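Local atomic coordinates of novel immune-type receptor 11 (Ictalurus punctatus, PDB entry 2QTE), a protein that probably acts as an immune receptor of channel catfish with a V-type immunoglobulin domain, from a family in which allogeneic recognition has been reported. Residues A[27-35]-A[43-51]. The protein carries 1 engineered substitution. Sequence-based numbering, arbitrary orientation.
Sequences TNKDNLAWY and PQYFVRYYS. Engineered in segment 27-35: Asp30 (natural residue Asn).
Tyr49 lies against the turn that carries Lys29 and Asp30. Its CB sits 3.2 Å from Lys29 O and also approaches Leu32 CB. CG is anti to the backbone N (chi1 177°), which carries the ring along the turn. CG and CD1 pass close to Lys29 O. Farther out, Lys29 CB stands over one face, 3.9 Å from the ring centroid, in a CH-pi contact. CE1 meets Asp30 OD1 at 3.7 Å, and CE2 and CZ touch Lys29 CG. Asp30 is an engineered residue, an asparagine in the natural sequence. An alanine in place of Tyr49 would probably leave Lys29 CB without its aromatic face and open a gap beside the turn.

From Leu32 and Tyr49 onward the two strands pair antiparallel. Tyr49 N donates a nearly straight hydrogen bond to Leu32 O, 2.8 Å long, and Trp34 N donates one to Val47 O. A classic beta bulge follows: Phe46 and Val47 both face Trp34. Trp34 O takes Phe46 N at 3.0 Å, in the carbonyl plane, and Val47 N weakly at 3.4 Å. Past the bulge, the Tyr35 ring meets the Tyr45 backbone at CD2 and CE2, and CE2 is 3.8 Å from Tyr45 CB. Trp34 and Val47 lie side by side, CB to CG1 3.8 Å.

The hairpin belongs to the larger sheet of a V-type immunoglobulin sandwich. Strand 32-37 runs between strands 89-97 and 44-49. Trp34 packs on the Cys21–Cys93 disulfide, and its NE1 is hydrogen-bonded to Phe76 O. Tyr35 and Tyr45 pack on Ile100 of the second subunit, while Tyr49 reaches Phe76 of strand 76-80 and Val71 of strand 67-71.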
loop_
_atom_site.group_PDB
_atom_site.type_symbol
_atom_site.label_atom_id
_atom_site.label_comp_id
_atom_site.label_asym_id
_atom_site.label_seq_id
_atom_site.Cartn_x
_atom_site.Cartn_y
_atom_site.Cartn_z
ATOM N N THR A 27 4.766 -17.187 2.327
ATOM C CA THR A 27 5.752 -17.965 1.569
ATOM C C THR A 27 7.189 -17.799 2.125
ATOM O O THR A 27 7.916 -18.784 2.355
ATOM C CB THR A 27 5.704 -17.609 0.062
ATOM O OG1 THR A 27 4.336 -17.491 -0.372
ATOM C CG2 THR A 27 6.417 -18.666 -0.761
ATOM N N ASN A 28 7.582 -16.550 2.347
ATOM C CA ASN A 28 8.919 -16.206 2.817
ATOM C C ASN A 28 8.743 -15.230 3.984
ATOM O O ASN A 28 8.680 -14.020 3.774
ATOM C CB ASN A 28 9.676 -15.552 1.661
ATOM C CG ASN A 28 11.161 -15.473 1.885
ATOM O OD1 ASN A 28 11.616 -14.964 2.900
ATOM N ND2 ASN A 28 11.938 -15.941 0.900
ATOM N N LYS A 29 8.643 -15.771 5.204
ATOM C CA LYS A 29 8.454 -14.965 6.439
ATOM C C LYS A 29 9.215 -13.674 6.359
ATOM O O LYS A 29 8.767 -12.647 6.849
ATOM C CB LYS A 29 8.884 -15.746 7.689
ATOM C CG LYS A 29 7.739 -16.227 8.572
ATOM C CD LYS A 29 7.196 -17.584 8.164
ATOM C CE LYS A 29 6.258 -18.130 9.228
ATOM N NZ LYS A 29 6.926 -18.408 10.545
ATOM N N ASP A 30 10.354 -13.730 5.690
ATOM C CA ASP A 30 11.275 -12.626 5.630
ATOM C C ASP A 30 10.841 -11.418 4.801
ATOM O O ASP A 30 11.399 -10.356 4.993
ATOM C CB ASP A 30 12.645 -13.120 5.152
ATOM C CG ASP A 30 13.129 -14.366 5.919
ATOM O OD1 ASP A 30 12.643 -14.629 7.061
ATOM O OD2 ASP A 30 14.007 -15.070 5.348
ATOM N N ASN A 31 9.873 -11.565 3.894
ATOM C CA ASN A 31 9.359 -10.418 3.123
ATOM C C ASN A 31 7.991 -9.974 3.606
ATOM O O ASN A 31 7.203 -9.369 2.852
ATOM C CB ASN A 31 9.313 -10.701 1.608
ATOM C CG ASN A 31 10.674 -11.040 1.032
ATOM O OD1 ASN A 31 11.565 -11.454 1.749
ATOM N ND2 ASN A 31 10.828 -10.884 -0.276
ATOM N N LEU A 32 7.725 -10.251 4.878
ATOM C CA LEU A 32 6.454 -9.908 5.470
ATOM C C LEU A 32 6.584 -8.689 6.399
ATOM O O LEU A 32 7.582 -8.557 7.132
ATOM C CB LEU A 32 5.912 -11.109 6.198
ATOM C CG LEU A 32 4.623 -10.970 6.953
ATOM C CD1 LEU A 32 3.419 -10.881 6.021
ATOM C CD2 LEU A 32 4.514 -12.159 7.872
ATOM N N ALA A 33 5.602 -7.785 6.312
ATOM C CA ALA A 33 5.716 -6.492 6.950
ATOM C C ALA A 33 4.366 -5.837 7.051
ATOM O O ALA A 33 3.452 -6.157 6.286
ATOM C CB ALA A 33 6.665 -5.582 6.117
ATOM N N TRP A 34 4.245 -4.865 7.956
ATOM C CA TRP A 34 3.048 -4.091 8.063
ATOM C C TRP A 34 3.384 -2.748 7.459
ATOM O O TRP A 34 4.490 -2.239 7.646
ATOM C CB TRP A 34 2.688 -3.864 9.545
ATOM C CG TRP A 34 1.860 -4.931 10.196
ATOM C CD1 TRP A 34 2.299 -5.945 10.978
ATOM C CD2 TRP A 34 0.423 -5.055 10.137
ATOM N NE1 TRP A 34 1.225 -6.720 11.401
ATOM C CE2 TRP A 34 0.071 -6.190 10.889
ATOM C CE3 TRP A 34 -0.584 -4.323 9.511
ATOM C CZ2 TRP A 34 -1.242 -6.581 11.063
ATOM C CZ3 TRP A 34 -1.896 -4.725 9.658
ATOM C CH2 TRP A 34 -2.212 -5.860 10.408
ATOM N N TYR A 35 2.463 -2.188 6.686
ATOM C CA TYR A 35 2.691 -0.865 6.116
ATOM C C TYR A 35 1.673 0.003 6.778
ATOM O O TYR A 35 0.626 -0.477 7.109
ATOM C CB TYR A 35 2.459 -0.882 4.602
ATOM C CG TYR A 35 3.579 -1.576 3.920
ATOM C CD1 TYR A 35 3.759 -2.961 4.071
ATOM C CD2 TYR A 35 4.498 -0.869 3.182
ATOM C CE1 TYR A 35 4.821 -3.600 3.475
ATOM C CE2 TYR A 35 5.579 -1.498 2.599
ATOM C CZ TYR A 35 5.715 -2.863 2.758
ATOM O OH TYR A 35 6.770 -3.469 2.180
ATOM N N PRO A 43 1.414 5.338 1.626
ATOM C CA PRO A 43 1.797 4.366 2.656
ATOM C C PRO A 43 3.300 4.101 2.776
ATOM O O PRO A 43 4.027 4.222 1.801
ATOM C CB PRO A 43 1.166 3.031 2.171
ATOM C CG PRO A 43 0.256 3.404 1.103
ATOM C CD PRO A 43 0.758 4.657 0.514
ATOM N N GLN A 44 3.735 3.655 3.953
ATOM C CA GLN A 44 5.146 3.395 4.202
ATOM C C GLN A 44 5.343 2.126 5.016
ATOM O O GLN A 44 4.633 1.914 5.945
ATOM C CB GLN A 44 5.673 4.508 5.081
ATOM C CG GLN A 44 6.576 5.476 4.423
ATOM C CD GLN A 44 6.875 6.541 5.405
ATOM O OE1 GLN A 44 6.014 7.375 5.681
ATOM N NE2 GLN A 44 8.050 6.462 6.045
ATOM N N TYR A 45 6.377 1.360 4.713
ATOM C CA TYR A 45 6.857 0.287 5.572
ATOM C C TYR A 45 7.018 0.761 7.017
ATOM O O TYR A 45 7.680 1.768 7.290
ATOM C CB TYR A 45 8.208 -0.239 5.025
ATOM C CG TYR A 45 9.164 -0.812 6.062
ATOM C CD1 TYR A 45 8.906 -2.020 6.688
ATOM C CD2 TYR A 45 10.347 -0.157 6.382
ATOM C CE1 TYR A 45 9.801 -2.527 7.636
ATOM C CE2 TYR A 45 11.226 -0.657 7.307
ATOM C CZ TYR A 45 10.944 -1.839 7.933
ATOM O OH TYR A 45 11.843 -2.333 8.870
ATOM N N PHE A 46 6.394 0.009 7.924
ATOM C CA PHE A 46 6.264 0.379 9.323
ATOM C C PHE A 46 7.065 -0.527 10.203
ATOM O O PHE A 46 7.832 -0.066 11.054
ATOM C CB PHE A 46 4.770 0.362 9.729
ATOM C CG PHE A 46 4.511 0.828 11.114
ATOM C CD1 PHE A 46 5.062 2.008 11.566
ATOM C CD2 PHE A 46 3.695 0.098 11.974
ATOM C CE1 PHE A 46 4.828 2.446 12.878
ATOM C CE2 PHE A 46 3.452 0.527 13.279
ATOM C CZ PHE A 46 3.998 1.708 13.713
ATOM N N VAL A 47 6.862 -1.835 10.031
ATOM C CA VAL A 47 7.529 -2.849 10.855
ATOM C C VAL A 47 7.573 -4.150 10.069
ATOM O O VAL A 47 6.604 -4.499 9.460
ATOM C CB VAL A 47 6.847 -3.037 12.266
ATOM C CG1 VAL A 47 5.369 -3.340 12.158
ATOM C CG2 VAL A 47 7.520 -4.108 13.070
ATOM N N ARG A 48 8.717 -4.829 10.052
ATOM C CA ARG A 48 8.871 -6.052 9.285
ATOM C C ARG A 48 9.130 -7.264 10.167
ATOM O O ARG A 48 9.590 -7.149 11.299
ATOM C CB ARG A 48 9.955 -5.938 8.195
ATOM C CG ARG A 48 11.338 -5.674 8.705
ATOM C CD ARG A 48 12.250 -5.199 7.551
ATOM N NE ARG A 48 13.532 -4.682 8.038
ATOM C CZ ARG A 48 14.645 -5.394 8.156
ATOM N NH1 ARG A 48 15.749 -4.813 8.615
ATOM N NH2 ARG A 48 14.659 -6.677 7.813
ATOM N N TYR A 49 8.807 -8.429 9.636
ATOM C CA TYR A 49 9.246 -9.665 10.263
ATOM C C TYR A 49 10.773 -9.696 10.268
ATOM O O TYR A 49 11.432 -9.180 9.359
ATOM C CB TYR A 49 8.671 -10.865 9.519
ATOM C CG TYR A 49 9.151 -12.155 10.079
ATOM C CD1 TYR A 49 10.418 -12.647 9.744
ATOM C CD2 TYR A 49 8.361 -12.877 10.982
ATOM C CE1 TYR A 49 10.892 -13.836 10.279
ATOM C CE2 TYR A 49 8.804 -14.082 11.515
ATOM C CZ TYR A 49 10.082 -14.556 11.151
ATOM O OH TYR A 49 10.543 -15.736 11.680
ATOM N N TYR A 50 11.357 -10.246 11.332
ATOM C CA TYR A 50 12.794 -10.096 11.489
ATOM C C TYR A 50 13.441 -11.262 12.240
ATOM O O TYR A 50 12.882 -11.798 13.183
ATOM C CB TYR A 50 13.116 -8.724 12.117
ATOM C CG TYR A 50 14.593 -8.446 12.260
ATOM C CD1 TYR A 50 15.218 -8.536 13.514
ATOM C CD2 TYR A 50 15.381 -8.109 11.148
ATOM C CE1 TYR A 50 16.579 -8.283 13.662
ATOM C CE2 TYR A 50 16.754 -7.847 11.289
ATOM C CZ TYR A 50 17.339 -7.954 12.550
ATOM O OH TYR A 50 18.686 -7.712 12.721
ATOM N N SER A 51 14.632 -11.652 11.815
ATOM C CA SER A 51 15.276 -12.825 12.413
ATOM C C SER A 51 15.928 -12.447 13.711
ATOM O O SER A 51 17.071 -11.998 13.740
ATOM C CB SER A 51 16.292 -13.480 11.456
ATOM O OG SER A 51 15.602 -14.356 10.572
HETATM O O HOH W 1 14.725 -15.085 8.451
#